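Local coordinates for CsoZ (PDB 6FF1), which probably acts as a small copper metallochaperone of the heavy-metal-associated family, carrying copper in the copper homeostasis of Staphylococcus aureus, at residues N54-E57 with K58-D62. Numbering follows the deposited sequence.
Sequences NSIE and KEIYD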
loop_
_atom_site.group_PDB
_atom_site.type_symbol
_atom_site.label_atom_id
_atom_site.label_comp_id
_atom_site.label_asym_id
_atom_site.label_seq_id
_atom_site.Cartn_x
_atom_site.Cartn_y
_atom_site.Cartn_z
ATOM N N ASN A 54 -7.275 5.913 3.853
ATOM C CA ASN A 54 -8.384 5.067 3.578
ATOM C C ASN A 54 -8.422 4.533 2.152
ATOM O O ASN A 54 -8.787 3.384 1.903
ATOM C CB ASN A 54 -9.725 5.736 3.929
ATOM C CG ASN A 54 -9.980 5.774 5.415
ATOM O OD1 ASN A 54 -9.216 5.261 6.224
ATOM N ND2 ASN A 54 -11.052 6.467 5.783
ATOM N N SER A 55 -8.112 5.398 1.196
ATOM C CA SER A 55 -8.167 4.971 -0.223
ATOM C C SER A 55 -7.003 3.996 -0.534
ATOM O O SER A 55 -7.199 3.075 -1.295
ATOM C CB SER A 55 -8.162 6.167 -1.183
ATOM O OG SER A 55 -6.975 6.975 -1.122
ATOM N N ILE A 56 -5.850 4.195 0.090
ATOM C CA ILE A 56 -4.743 3.235 -0.077
ATOM C C ILE A 56 -5.120 1.893 0.501
ATOM O O ILE A 56 -4.928 0.839 -0.080
ATOM C CB ILE A 56 -3.503 3.815 0.543
ATOM C CG1 ILE A 56 -3.056 5.054 -0.204
ATOM C CG2 ILE A 56 -2.389 2.780 0.550
ATOM C CD1 ILE A 56 -2.004 5.880 0.514
ATOM N N GLU A 57 -5.678 1.950 1.718
ATOM C CA GLU A 57 -6.123 0.729 2.356
ATOM C C GLU A 57 -7.209 -0.007 1.592
ATOM O O GLU A 57 -7.223 -1.221 1.543
ATOM C CB GLU A 57 -6.533 1.013 3.810
ATOM C CG GLU A 57 -5.296 1.465 4.598
ATOM C CD GLU A 57 -5.540 1.699 6.028
ATOM O OE1 GLU A 57 -6.712 2.124 6.362
ATOM O OE2 GLU A 57 -4.605 1.407 6.806
ATOM N N LYS A 58 -8.105 0.753 0.974
ATOM C CA LYS A 58 -9.133 0.133 0.191
ATOM C C LYS A 58 -8.511 -0.672 -0.958
ATOM O O LYS A 58 -8.989 -1.749 -1.281
ATOM C CB LYS A 58 -10.089 1.184 -0.334
ATOM C CG LYS A 58 -11.139 0.624 -1.273
ATOM C CD LYS A 58 -12.173 1.642 -1.734
ATOM C CE LYS A 58 -13.325 0.976 -2.478
ATOM N NZ LYS A 58 -12.930 0.413 -3.777
ATOM N N GLU A 59 -7.479 -0.137 -1.586
ATOM C CA GLU A 59 -6.820 -0.887 -2.660
ATOM C C GLU A 59 -6.202 -2.174 -2.158
ATOM O O GLU A 59 -6.310 -3.222 -2.807
ATOM C CB GLU A 59 -5.768 -0.045 -3.335
ATOM C CG GLU A 59 -5.034 -0.754 -4.461
ATOM C CD GLU A 59 -5.922 -1.211 -5.589
ATOM O OE1 GLU A 59 -6.918 -0.544 -5.903
ATOM O OE2 GLU A 59 -5.617 -2.193 -6.302
ATOM N N ILE A 60 -5.613 -2.109 -0.966
ATOM C CA ILE A 60 -5.076 -3.329 -0.330
ATOM C C ILE A 60 -6.145 -4.357 -0.167
ATOM O O ILE A 60 -5.962 -5.524 -0.475
ATOM C CB ILE A 60 -4.319 -2.962 0.920
ATOM C CG1 ILE A 60 -3.115 -2.091 0.567
ATOM C CG2 ILE A 60 -3.911 -4.193 1.722
ATOM C CD1 ILE A 60 -2.440 -1.414 1.783
ATOM N N TYR A 61 -7.275 -3.942 0.409
ATOM C CA TYR A 61 -8.385 -4.830 0.601
ATOM C C TYR A 61 -8.981 -5.337 -0.716
ATOM O O TYR A 61 -9.369 -6.509 -0.840
ATOM C CB TYR A 61 -9.477 -4.174 1.474
ATOM C CG TYR A 61 -9.243 -4.442 2.922
ATOM C CD1 TYR A 61 -8.219 -3.812 3.581
ATOM C CD2 TYR A 61 -9.965 -5.385 3.595
ATOM C CE1 TYR A 61 -7.938 -4.115 4.890
ATOM C CE2 TYR A 61 -9.704 -5.668 4.929
ATOM C CZ TYR A 61 -8.657 -5.062 5.542
ATOM O OH TYR A 61 -8.298 -5.351 6.844
ATOM N N ASP A 62 -9.076 -4.455 -1.695
ATOM C CA ASP A 62 -9.620 -4.868 -2.996
ATOM C C ASP A 62 -8.810 -5.951 -3.672
ATOM O O ASP A 62 -9.341 -6.773 -4.429
ATOM C CB ASP A 62 -9.755 -3.666 -3.931
ATOM C CG ASP A 62 -10.905 -2.743 -3.544
ATOM O OD1 ASP A 62 -11.740 -3.121 -2.686
ATOM O OD2 ASP A 62 -10.925 -1.654 -4.117
#
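Tyr-61 N donates to Glu-57 O over 2.9 Å in a nearly straight bond, 169° at the hydrogen. Glu-57 O also lies in the plane of the Tyr-61 ring, at its edge, 3.4 Å from Tyr-61 CD1. One residue back, Ile-60 N bonds to Ile-56 O at 3.2 Å, and CG1 of Ile-60 packs against that oxygen. The two isoleucines also touch through their side chains, Ile-56 CG2 lying 4.4 Å from Ile-60 CD1. Glu-59 N to Ser-55 O and Lys-58 N to Asn-54 O continue the i to i+4 pattern, the latter more bent at 147°.

On the outer side Lys-58 leaves with CG anti to its backbone N (chi1 175°), runs extended and turns only at its last torsion, which brings Lys-58 NZ to 2.9 Å from Asp-62 OD2, on the syn side of the carboxylate. This salt bridge spans one further turn. Glu-59 is instead engaged by Arg-24 of helix 15-26, and the Tyr-61 hydroxyl is hydrogen-bonded to Ile-67 N on strand 66-68.

Ile-56 and Ile-60 face inward onto Ile-7 of strand 3-10 and Ile-25 of helix 15-26, while Lys-58 and Asp-62 lie on the exposed side: an amphipathic helix, the second of the ferredoxin-like βαββαβ fold characteristic of heavy-metal-associated domains.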